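Local coordinates for DUF5751 domain-containing protein (Sulfolobus tokodaii, PDB 2RBG) that is of unknown function but folds as a small alpha/beta protein round one parallel beta-sheet, with two copies in the assembly, at residues A[6-11]-A[36-41]; A[88-93]-A[115-120]. All blocks are in the same frame, centred on the assembly; numbering follows the deposited sequence.

Contact 1: A[6-11]-A[36-41]; sequences ILTLIS and TTINVF
Segments 6-11 and 36-41 lie on the two parallel strands of a beta-alpha-beta unit whose crossover is helix 17-31. Their backbones pair in strict register from Ile-6 with Thr-36 to Ile-10 with Val-40, Thr-37 N to Ile-6 O opening the ladder and Phe-41 N to Ile-10 O closing it at 3.0 Å. Ile-6 O also takes the hydroxyl of Thr-36: OG1 stands above the carbonyl plane at 2.8 Å, while Thr-37 N comes in almost head-on. Thr-36 reaches it because OG1 is anti to its own backbone N (chi1 -178°). The same OG1 accepts from Thr-8 OG1 at 2.9 Å; both threonines point to one face, one pair apart, so their buried hydroxyls can bond each other. Further along that face, Ile-10 and Val-40 lie side by side, CG2 to CG2 3.7 Å, branched aliphatic side chains that helix 17-31 packs on through Tyr-20 and Phe-17. On the other face, Leu-7 CD1 packs on Thr-37 CG2 and meets Asn-39 ND2 at 3.3 Å, the leucine and asparagine side chains crossing at about a right angle; Asn-39 OD1 bonds to NE1 of Trp-70. Leu-9 CD2 lies along Asn-39 CB at 3.8 Å and near the plane of the Phe-41 ring, at its edge. Met-102 of helix 99-107 packs on Leu-9 and Phe-41, and strand 89-94 hydrogen-bonds to the far edge of 6-11.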
ATOM      1  N   ILE A   6      11.721 -10.111  11.772  1.00 12.56           N
ATOM      2  CA  ILE A   6      10.659  -9.967  10.788  1.00 10.81           C
ATOM      3  C   ILE A   6      10.628 -11.083   9.747  1.00  9.05           C
ATOM      4  O   ILE A   6      11.653 -11.406   9.143  1.00 10.03           O
ATOM      5  CB  ILE A   6      10.807  -8.622  10.036  1.00 10.42           C
ATOM      6  CG1 ILE A   6      10.867  -7.464  11.039  1.00 14.05           C
ATOM      7  CG2 ILE A   6       9.654  -8.438   9.059  1.00 10.54           C
ATOM      8  CD1 ILE A   6       9.619  -7.310  11.886  1.00 13.83           C
ATOM      9  N   LEU A   7       9.454 -11.679   9.552  1.00  7.97           N
ATOM     10  CA  LEU A   7       9.299 -12.710   8.533  1.00  7.84           C
ATOM     11  C   LEU A   7       8.980 -11.950   7.250  1.00  6.49           C
ATOM     12  O   LEU A   7       7.955 -11.274   7.168  1.00  7.93           O
ATOM     13  CB  LEU A   7       8.132 -13.647   8.852  1.00  7.80           C
ATOM     14  CG  LEU A   7       7.801 -14.645   7.732  1.00  8.47           C
ATOM     15  CD1 LEU A   7       8.975 -15.596   7.521  1.00  8.00           C
ATOM     16  CD2 LEU A   7       6.541 -15.423   8.089  1.00 10.59           C
ATOM     17  N   THR A   8       9.864 -12.044   6.264  1.00  5.70           N
ATOM     18  CA  THR A   8       9.657 -11.362   4.991  1.00  6.42           C
ATOM     19  C   THR A   8       9.381 -12.382   3.899  1.00  6.87           C
ATOM     20  O   THR A   8      10.164 -13.308   3.688  1.00  7.76           O
ATOM     21  CB  THR A   8      10.892 -10.516   4.601  1.00  6.58           C
ATOM     22  OG1 THR A   8      11.034  -9.426   5.525  1.00  7.53           O
ATOM     23  CG2 THR A   8      10.734  -9.949   3.195  1.00  7.99           C
ATOM     24  N   LEU A   9       8.248 -12.215   3.223  1.00  7.67           N
ATOM     25  CA  LEU A   9       7.859 -13.110   2.146  1.00  8.24           C
ATOM     26  C   LEU A   9       7.790 -12.305   0.858  1.00  8.48           C
ATOM     27  O   LEU A   9       7.201 -11.223   0.827  1.00  7.88           O
ATOM     28  CB  LEU A   9       6.485 -13.723   2.429  1.00  9.90           C
ATOM     29  CG  LEU A   9       6.290 -14.368   3.802  1.00 11.56           C
ATOM     30  CD1 LEU A   9       4.881 -14.944   3.895  1.00 10.95           C
ATOM     31  CD2 LEU A   9       7.330 -15.456   4.016  1.00 10.46           C
ATOM     32  N   ILE A  10       8.392 -12.830  -0.203  1.00  7.53           N
ATOM     33  CA  ILE A  10       8.368 -12.140  -1.483  1.00  7.34           C
ATOM     34  C   ILE A  10       8.302 -13.088  -2.665  1.00  8.82           C
ATOM     35  O   ILE A  10       8.970 -14.119  -2.699  1.00 10.17           O
ATOM     36  CB  ILE A  10       9.605 -11.217  -1.660  1.00  8.96           C
ATOM     37  CG1 ILE A  10       9.588 -10.588  -3.059  1.00  7.62           C
ATOM     38  CG2 ILE A  10      10.893 -12.018  -1.447  1.00  9.63           C
ATOM     39  CD1 ILE A  10      10.608  -9.458  -3.247  1.00 11.33           C
ATOM     40  N   SER A  11       7.462 -12.730  -3.629  1.00  8.33           N
ATOM     41  CA  SER A  11       7.321 -13.500  -4.850  1.00 10.47           C
ATOM     42  C   SER A  11       7.112 -12.496  -5.978  1.00  9.11           C
ATOM     43  O   SER A  11       6.043 -11.902  -6.105  1.00 11.58           O
ATOM     44  CB  SER A  11       6.130 -14.453  -4.770  1.00 13.19           C
ATOM     45  OG  SER A  11       6.076 -15.265  -5.930  1.00 19.72           O
ATOM     46  N   THR A  36      15.834 -10.084   9.996  1.00 11.15           N
ATOM     47  CA  THR A  36      14.714 -10.521   9.180  1.00  9.64           C
ATOM     48  C   THR A  36      15.091 -11.820   8.493  1.00  8.90           C
ATOM     49  O   THR A  36      16.251 -12.027   8.126  1.00 11.37           O
ATOM     50  CB  THR A  36      14.321  -9.475   8.099  1.00  9.30           C
ATOM     51  OG1 THR A  36      13.181  -9.950   7.369  1.00 11.46           O
ATOM     52  CG2 THR A  36      15.471  -9.239   7.124  1.00 10.57           C
ATOM     53  N   THR A  37      14.121 -12.713   8.364  1.00  8.09           N
ATOM     54  CA  THR A  37      14.354 -13.976   7.680  1.00  8.90           C
ATOM     55  C   THR A  37      13.535 -13.835   6.404  1.00  9.34           C
ATOM     56  O   THR A  37      12.302 -13.793   6.434  1.00 10.35           O
ATOM     57  CB  THR A  37      13.898 -15.185   8.540  1.00 16.76           C
ATOM     58  OG1 THR A  37      14.070 -16.392   7.788  1.00 18.76           O
ATOM     59  CG2 THR A  37      12.449 -15.042   8.971  1.00 17.18           C
ATOM     60  N   ILE A  38      14.247 -13.713   5.290  1.00  8.42           N
ATOM     61  CA  ILE A  38      13.643 -13.505   3.980  1.00  9.46           C
ATOM     62  C   ILE A  38      13.404 -14.793   3.207  1.00 10.38           C
ATOM     63  O   ILE A  38      14.322 -15.588   3.000  1.00 11.66           O
ATOM     64  CB  ILE A  38      14.534 -12.574   3.139  1.00  9.91           C
ATOM     65  CG1 ILE A  38      14.834 -11.304   3.936  1.00 12.94           C
ATOM     66  CG2 ILE A  38      13.854 -12.234   1.821  1.00  9.08           C
ATOM     67  CD1 ILE A  38      15.853 -10.394   3.286  1.00 11.43           C
ATOM     68  N   ASN A  39      12.164 -14.978   2.769  1.00  6.80           N
ATOM     69  CA  ASN A  39      11.774 -16.165   2.017  1.00  8.56           C
ATOM     70  C   ASN A  39      11.308 -15.750   0.636  1.00  8.17           C
ATOM     71  O   ASN A  39      10.295 -15.064   0.486  1.00 12.28           O
ATOM     72  CB  ASN A  39      10.666 -16.899   2.766  1.00  6.67           C
ATOM     73  CG  ASN A  39      11.159 -17.497   4.063  1.00 11.85           C
ATOM     74  OD1 ASN A  39      11.673 -18.616   4.091  1.00 10.25           O
ATOM     75  ND2 ASN A  39      11.033 -16.742   5.145  1.00 11.82           N
ATOM     76  N   VAL A  40      12.057 -16.182  -0.370  1.00  9.81           N
ATOM     77  CA  VAL A  40      11.781 -15.838  -1.753  1.00 10.60           C
ATOM     78  C   VAL A  40      11.252 -17.032  -2.531  1.00 11.33           C
ATOM     79  O   VAL A  40      11.897 -18.076  -2.595  1.00 13.32           O
ATOM     80  CB  VAL A  40      13.061 -15.331  -2.442  1.00 10.53           C
ATOM     81  CG1 VAL A  40      12.729 -14.756  -3.811  1.00  9.46           C
ATOM     82  CG2 VAL A  40      13.750 -14.300  -1.561  1.00 10.11           C
ATOM     83  N   PHE A  41      10.075 -16.868  -3.122  1.00 10.47           N
ATOM     84  CA  PHE A  41       9.459 -17.927  -3.908  1.00 10.56           C
ATOM     85  C   PHE A  41       9.773 -17.605  -5.360  1.00 14.51           C
ATOM     86  O   PHE A  41       9.142 -16.748  -5.978  1.00 12.82           O
ATOM     87  CB  PHE A  41       7.964 -17.944  -3.605  1.00 11.18           C
ATOM     88  CG  PHE A  41       7.670 -18.185  -2.152  1.00 13.39           C
ATOM     89  CD1 PHE A  41       7.687 -19.477  -1.630  1.00 11.41           C
ATOM     90  CD2 PHE A  41       7.476 -17.113  -1.283  1.00 13.82           C
ATOM     91  CE1 PHE A  41       7.521 -19.698  -0.265  1.00 12.58           C
ATOM     92  CE2 PHE A  41       7.309 -17.324   0.086  1.00 16.09           C
ATOM     93  CZ  PHE A  41       7.334 -18.622   0.595  1.00 13.07           C
TER

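Contact 2: A[88-93]-A[115-120]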
ATOM      1  N   ASP A  88       8.298 -12.343  14.676  1.00 16.11           N
ATOM      2  CA  ASP A  88       7.264 -11.568  15.360  1.00 16.31           C
ATOM      3  C   ASP A  88       6.574 -10.497  14.521  1.00 20.76           C
ATOM      4  O   ASP A  88       5.593  -9.894  14.961  1.00 25.38           O
ATOM      5  CB  ASP A  88       7.841 -10.909  16.613  1.00 19.28           C
ATOM      6  CG  ASP A  88       9.175 -10.239  16.356  1.00 18.16           C
ATOM      7  OD1 ASP A  88       9.430  -9.822  15.205  1.00 19.26           O
ATOM      8  OD2 ASP A  88       9.964 -10.119  17.315  1.00 20.16           O
ATOM      9  N   GLY A  89       7.098 -10.244  13.330  1.00 14.98           N
ATOM     10  CA  GLY A  89       6.501  -9.252  12.450  1.00 11.49           C
ATOM     11  C   GLY A  89       6.409  -9.856  11.065  1.00 11.28           C
ATOM     12  O   GLY A  89       7.118 -10.818  10.772  1.00 11.07           O
ATOM     13  N   LEU A  90       5.560  -9.294  10.208  1.00  7.86           N
ATOM     14  CA  LEU A  90       5.390  -9.830   8.862  1.00  8.27           C
ATOM     15  C   LEU A  90       5.413  -8.775   7.761  1.00  6.84           C
ATOM     16  O   LEU A  90       4.770  -7.734   7.877  1.00  8.06           O
ATOM     17  CB  LEU A  90       4.067 -10.594   8.780  1.00  9.22           C
ATOM     18  CG  LEU A  90       3.657 -11.146   7.412  1.00  7.17           C
ATOM     19  CD1 LEU A  90       4.625 -12.243   6.989  1.00  7.45           C
ATOM     20  CD2 LEU A  90       2.239 -11.693   7.485  1.00 10.76           C
ATOM     21  N   LEU A  91       6.155  -9.065   6.696  1.00  6.67           N
ATOM     22  CA  LEU A  91       6.243  -8.193   5.524  1.00  5.88           C
ATOM     23  C   LEU A  91       5.914  -9.063   4.317  1.00  7.65           C
ATOM     24  O   LEU A  91       6.446 -10.168   4.180  1.00  7.92           O
ATOM     25  CB  LEU A  91       7.649  -7.604   5.379  1.00  6.06           C
ATOM     26  CG  LEU A  91       8.032  -6.535   6.409  1.00  7.72           C
ATOM     27  CD1 LEU A  91       9.497  -6.151   6.234  1.00  9.04           C
ATOM     28  CD2 LEU A  91       7.133  -5.310   6.233  1.00 11.40           C
ATOM     29  N   VAL A  92       5.036  -8.570   3.449  1.00  7.74           N
ATOM     30  CA  VAL A  92       4.621  -9.326   2.269  1.00  9.41           C
ATOM     31  C   VAL A  92       4.788  -8.526   0.980  1.00  8.85           C
ATOM     32  O   VAL A  92       4.340  -7.383   0.895  1.00  9.80           O
ATOM     33  CB  VAL A  92       3.139  -9.759   2.394  1.00  9.33           C
ATOM     34  CG1 VAL A  92       2.681 -10.441   1.117  1.00 11.21           C
ATOM     35  CG2 VAL A  92       2.969 -10.690   3.590  1.00  9.68           C
ATOM     36  N   TYR A  93       5.417  -9.140  -0.020  1.00  8.30           N
ATOM     37  CA  TYR A  93       5.638  -8.483  -1.310  1.00  7.46           C
ATOM     38  C   TYR A  93       5.377  -9.397  -2.499  1.00  9.64           C
ATOM     39  O   TYR A  93       5.749 -10.571  -2.488  1.00  9.58           O
ATOM     40  CB  TYR A  93       7.081  -7.995  -1.424  1.00  7.49           C
ATOM     41  CG  TYR A  93       7.544  -7.143  -0.276  1.00  7.32           C
ATOM     42  CD1 TYR A  93       7.394  -5.756  -0.302  1.00 10.22           C
ATOM     43  CD2 TYR A  93       8.120  -7.727   0.850  1.00  8.50           C
ATOM     44  CE1 TYR A  93       7.811  -4.972   0.769  1.00  7.50           C
ATOM     45  CE2 TYR A  93       8.535  -6.958   1.919  1.00 10.65           C
ATOM     46  CZ  TYR A  93       8.380  -5.581   1.876  1.00  9.17           C
ATOM     47  OH  TYR A  93       8.803  -4.825   2.942  1.00  9.81           O
ATOM     48  N   ARG A 115      -1.477 -11.364  12.134  1.00 19.13           N
ATOM     49  CA  ARG A 115      -1.933 -10.232  12.933  1.00 21.63           C
ATOM     50  C   ARG A 115      -0.868  -9.162  13.131  1.00 21.69           C
ATOM     51  O   ARG A 115      -1.171  -8.056  13.576  1.00 19.57           O
ATOM     52  CB  ARG A 115      -2.455 -10.716  14.287  1.00 29.14           C
ATOM     53  CG  ARG A 115      -3.540 -11.771  14.153  1.00 40.81           C
ATOM     54  CD  ARG A 115      -4.524 -11.749  15.308  1.00 51.82           C
ATOM     55  NE  ARG A 115      -5.525 -12.805  15.163  1.00 60.88           N
ATOM     56  CZ  ARG A 115      -6.650 -12.874  15.867  1.00 65.54           C
ATOM     57  NH1 ARG A 115      -6.930 -11.944  16.769  1.00 68.77           N
ATOM     58  NH2 ARG A 115      -7.495 -13.878  15.669  1.00 67.23           N
ATOM     59  N   ASN A 116       0.377  -9.485  12.799  1.00 16.60           N
ATOM     60  CA  ASN A 116       1.458  -8.519  12.935  1.00 13.28           C
ATOM     61  C   ASN A 116       1.998  -8.095  11.577  1.00 13.98           C
ATOM     62  O   ASN A 116       3.202  -7.900  11.404  1.00 11.77           O
ATOM     63  CB  ASN A 116       2.587  -9.081  13.801  1.00 17.96           C
ATOM     64  CG  ASN A 116       2.210  -9.149  15.268  1.00 23.95           C
ATOM     65  OD1 ASN A 116       1.565 -10.095  15.717  1.00 27.65           O
ATOM     66  ND2 ASN A 116       2.598  -8.127  16.021  1.00 24.96           N
ATOM     67  N   LEU A 117       1.091  -7.956  10.615  1.00 14.76           N
ATOM     68  CA  LEU A 117       1.446  -7.534   9.266  1.00 16.01           C
ATOM     69  C   LEU A 117       1.858  -6.063   9.322  1.00 16.50           C
ATOM     70  O   LEU A 117       1.054  -5.199   9.670  1.00 19.94           O
ATOM     71  CB  LEU A 117       0.244  -7.715   8.337  1.00 13.89           C
ATOM     72  CG  LEU A 117       0.374  -7.234   6.891  1.00 15.07           C
ATOM     73  CD1 LEU A 117       1.466  -8.018   6.178  1.00 13.69           C
ATOM     74  CD2 LEU A 117      -0.962  -7.413   6.184  1.00 16.68           C
ATOM     75  N   ILE A 118       3.113  -5.790   8.982  1.00 11.74           N
ATOM     76  CA  ILE A 118       3.654  -4.432   9.012  1.00 13.36           C
ATOM     77  C   ILE A 118       3.430  -3.690   7.702  1.00 12.53           C
ATOM     78  O   ILE A 118       3.058  -2.517   7.696  1.00 12.37           O
ATOM     79  CB  ILE A 118       5.168  -4.456   9.302  1.00 14.81           C
ATOM     80  CG1 ILE A 118       5.421  -5.090  10.670  1.00 17.20           C
ATOM     81  CG2 ILE A 118       5.738  -3.039   9.251  1.00 16.33           C
ATOM     82  CD1 ILE A 118       6.883  -5.314  10.975  1.00 15.95           C
ATOM     83  N   LYS A 119       3.676  -4.377   6.594  1.00  9.94           N
ATOM     84  CA  LYS A 119       3.499  -3.788   5.273  1.00  8.83           C
ATOM     85  C   LYS A 119       3.188  -4.898   4.290  1.00 12.00           C
ATOM     86  O   LYS A 119       3.817  -5.954   4.314  1.00  9.96           O
ATOM     87  CB  LYS A 119       4.771  -3.053   4.829  1.00 10.54           C
ATOM     88  CG  LYS A 119       4.738  -2.526   3.381  1.00 12.68           C
ATOM     89  CD  LYS A 119       3.672  -1.454   3.173  1.00 12.97           C
ATOM     90  CE  LYS A 119       3.627  -0.958   1.724  1.00  9.78           C
ATOM     91  NZ  LYS A 119       4.824  -0.143   1.357  1.00  9.17           N
ATOM     92  N   ASP A 120       2.198  -4.657   3.441  1.00 11.88           N
ATOM     93  CA  ASP A 120       1.809  -5.621   2.428  1.00 12.15           C
ATOM     94  C   ASP A 120       1.790  -4.892   1.091  1.00 13.35           C
ATOM     95  O   ASP A 120       0.860  -4.143   0.804  1.00 13.72           O
ATOM     96  CB  ASP A 120       0.414  -6.185   2.729  1.00 13.47           C
ATOM     97  CG  ASP A 120       0.006  -7.290   1.764  1.00 18.79           C
ATOM     98  OD1 ASP A 120       0.107  -7.087   0.535  1.00 19.37           O
ATOM     99  OD2 ASP A 120      -0.424  -8.363   2.233  1.00 26.90           O
TER
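Leu-90 holds segment 115-120 through both its backbone groups. Its N donates to Asn-116 O at 3.0 Å, a bent bond in which the donor stands 40° out of the carbonyl plane, and its O accepts the N of Ile-118 at 2.8 Å, much straighter. Val-92 N then bonds to Lys-119 O at 3.0 Å. Between these bonds the register slips by one residue: Leu-90 pairs with Leu-117, but Leu-91 pairs with Lys-119. The extra residue, Ile-118, makes a beta bulge in the strand that ends the five-stranded parallel sheet within this chain. The psi of Ile-118, -44°, departs from extended geometry, and Lys-119 N, buried here, is left without a partner in the model.

Apolar packing follows the two faces of the sheet. On one, Leu-117 CD1 rests against both Leu-90 CD2 and Val-92 CG2, 4.0 Å from each, the leucine crossing the valine at about a right angle; Leu-117 CG is anti to the backbone N (chi1 176°), which brings CD1 back toward strand 89-93. On the other, Leu-91 CD2 meets Lys-119 CB at 3.6 Å, where the long lysine can give its CB to the leucine while its amine reaches further. Ile-118 leans in from the bulge, its CB 3.7 Å from Leu-91 CD2. Gly-89, with no side chain, lets Ile-118 CD1 approach its CA to 4.2 Å.

The charged groups find their partners outside the two segments. The Asp-120 side chain runs beside that of Val-92, yet its OD2 forms a salt bridge with Arg-123. The Lys-119 chain is bent at chi2 and chi4, and NZ forms a salt bridge with Asp-76 of the second subunit and a hydrogen bond to O of Asn-73 of the second subunit. Asp-88 receives the backbone N atoms of Lys-4 and Asn-5 on its carboxylate oxygens.

Contacts 1 and 2 are consecutive parts of one parallel sheet, their centres about 10 Å apart, joined where strand 6-11 meets strand 89-94. Leu-7 N lies 2.8 Å from Gly-89 O and Leu-9 O 2.9 Å from Tyr-93 N, both probable hydrogen bonds, so the central strand 6-11 is bonded along both edges. Side chains continue the join: Ile-6 CD1 meets Ile-118 CD1 at 3.5 Å, carrying apolar packing past strand 89-94. Contact 1 is wholly buried near the centre of the chain, whereas contact 2 lies further out and touches the second subunit through Lys-119 and Ile-118, linking the sheet's inner pairing to the interface with the second subunit.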